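UV damage endonuclease (Sulfolobus acidocaldarius, PDB 3TC3) probably cuts DNA at ultraviolet-induced and other lesions, as a manganese-binding endonuclease of the UvdE family that takes part in DNA repair. Local coordinates at residues Glu48-Val51 / Leu52-Ser56. Numbering follows the deposited sequence.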
loop_
_atom_site.group_PDB
_atom_site.type_symbol
_atom_site.label_atom_id
_atom_site.label_comp_id
_atom_site.label_asym_id
_atom_site.label_seq_id
_atom_site.Cartn_x
_atom_site.Cartn_y
_atom_site.Cartn_z
ATOM N N GLU A 48 -13.503 -17.200 -16.709
ATOM C CA GLU A 48 -14.398 -16.823 -15.682
ATOM C C GLU A 48 -14.444 -17.729 -14.467
ATOM O O GLU A 48 -14.313 -17.267 -13.321
ATOM C CB GLU A 48 -15.771 -16.466 -16.241
ATOM C CG GLU A 48 -16.767 -16.317 -15.136
ATOM C CD GLU A 48 -17.993 -15.562 -15.501
ATOM O OE1 GLU A 48 -17.902 -14.327 -15.760
ATOM O OE2 GLU A 48 -19.046 -16.228 -15.522
ATOM N N GLU A 49 -14.702 -19.025 -14.667
ATOM C CA GLU A 49 -14.697 -19.929 -13.569
ATOM C C GLU A 49 -13.464 -19.844 -12.721
ATOM O O GLU A 49 -13.607 -19.811 -11.532
ATOM C CB GLU A 49 -14.829 -21.373 -14.056
ATOM C CG GLU A 49 -15.475 -22.251 -13.060
ATOM C CD GLU A 49 -15.974 -23.534 -13.727
ATOM O OE1 GLU A 49 -16.677 -23.438 -14.773
ATOM O OE2 GLU A 49 -15.624 -24.617 -13.214
ATOM N N ARG A 50 -12.260 -19.902 -13.311
ATOM C CA ARG A 50 -11.014 -19.845 -12.512
ATOM C C ARG A 50 -10.852 -18.493 -11.769
ATOM O O ARG A 50 -10.400 -18.474 -10.582
ATOM C CB ARG A 50 -9.813 -20.079 -13.395
ATOM C CG ARG A 50 -8.483 -20.127 -12.712
ATOM C CD ARG A 50 -7.756 -21.425 -12.912
ATOM N NE ARG A 50 -6.318 -21.188 -12.812
ATOM C CZ ARG A 50 -5.588 -21.469 -11.734
ATOM N NH1 ARG A 50 -6.151 -22.029 -10.677
ATOM N NH2 ARG A 50 -4.296 -21.201 -11.720
ATOM N N VAL A 51 -11.187 -17.392 -12.434
ATOM C CA VAL A 51 -11.110 -16.098 -11.736
ATOM C C VAL A 51 -12.037 -16.096 -10.537
ATOM O O VAL A 51 -11.630 -15.657 -9.480
ATOM C CB VAL A 51 -11.454 -14.930 -12.683
ATOM C CG1 VAL A 51 -11.757 -13.600 -11.904
ATOM C CG2 VAL A 51 -10.315 -14.748 -13.677
ATOM N N LEU A 52 -13.272 -16.568 -10.669
ATOM C CA LEU A 52 -14.214 -16.566 -9.549
ATOM C C LEU A 52 -13.744 -17.502 -8.442
ATOM O O LEU A 52 -13.852 -17.156 -7.283
ATOM C CB LEU A 52 -15.655 -16.914 -10.030
ATOM C CG LEU A 52 -16.148 -15.805 -10.964
ATOM C CD1 LEU A 52 -17.337 -16.310 -11.877
ATOM C CD2 LEU A 52 -16.473 -14.500 -10.217
ATOM N N LYS A 53 -13.177 -18.648 -8.801
ATOM C CA LYS A 53 -12.692 -19.591 -7.834
ATOM C C LYS A 53 -11.533 -19.019 -7.052
ATOM O O LYS A 53 -11.530 -19.164 -5.846
ATOM C CB LYS A 53 -12.253 -20.873 -8.527
ATOM C CG LYS A 53 -11.865 -22.011 -7.627
ATOM C CD LYS A 53 -11.822 -23.251 -8.504
ATOM C CE LYS A 53 -10.459 -23.916 -8.313
ATOM N NZ LYS A 53 -10.458 -24.820 -7.123
ATOM N N VAL A 54 -10.559 -18.410 -7.712
ATOM C CA VAL A 54 -9.401 -17.931 -6.950
ATOM C C VAL A 54 -9.763 -16.620 -6.238
ATOM O O VAL A 54 -9.324 -16.433 -5.147
ATOM C CB VAL A 54 -8.172 -17.827 -7.858
ATOM C CG1 VAL A 54 -6.938 -17.213 -7.122
ATOM C CG2 VAL A 54 -7.851 -19.194 -8.463
ATOM N N SER A 55 -10.610 -15.767 -6.844
ATOM C CA SER A 55 -11.097 -14.584 -6.106
ATOM C C SER A 55 -11.864 -14.965 -4.834
ATOM O O SER A 55 -11.613 -14.402 -3.772
ATOM C CB SER A 55 -11.956 -13.704 -7.017
ATOM O OG SER A 55 -11.264 -13.289 -8.214
ATOM N N SER A 56 -12.803 -15.933 -4.942
ATOM C CA SER A 56 -13.493 -16.364 -3.772
ATOM C C SER A 56 -12.538 -16.901 -2.702
ATOM O O SER A 56 -12.773 -16.645 -1.524
ATOM C CB SER A 56 -14.593 -17.399 -4.138
ATOM O OG SER A 56 -15.584 -16.724 -4.871
#
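The carbonyl oxygen of Val51 is gripped twice by one residue, Ser55, and illustrates how a serine in mid-helix can spend its hydroxyl on the carbonyl one turn back. The amide Ser55 N donates to Val51 O at 2.8 Å, while Ser55 OG donates to Val51 O at 2.7 Å from the other face of the carbonyl plane. The hydroxyl stands well above that plane, 39° out of it, rather than on a lone pair. A chi1 of -56° swings OG beside the serine's own backbone N and back toward the preceding turn, where Val51 CG1 comes within 3.7 Å of Ser55 OG. Both residues are buried, with Pro85 also against Ser55, so this bond gives a polar hydroxyl a partner inside the fold. One residue on, the pattern recurs: Ser56 OG donates to Leu52 O at 3.0 Å, opposite the bond from Ser56 N.

Regular i to i+4 backbone bonds join the same turns, that from Leu52 N to Glu48 O being the straightest of the four that link 48-51 to 52-56. On this side Leu52 CD1 meets Glu48 CG, 3.3 Å away, unusually short for two carbons, so its exact length is doubtful; the aliphatic part of the glutamate does the touching. Glu48 CG lies anti to its amide nitrogen (chi1 170°) and the chain runs on extended, carrying the carboxylate outward, away from the helix axis, with the leucine methyl alongside CG; Lys99 of helix 96-99 touches both residues. Farther round, Arg50 and Val54 run side by side, with NH1 of Arg50 4.0 Å from CG2 of Val54. Ser47 OG bonds to Arg50 N just ahead of these turns. Residues 48-56 form the first turns of helix 48-71, an α-helix following the first strand of the TIM barrel, with i to i+4 serine hydroxyl-to-carbonyl bonds characteristic of serines within α-helices.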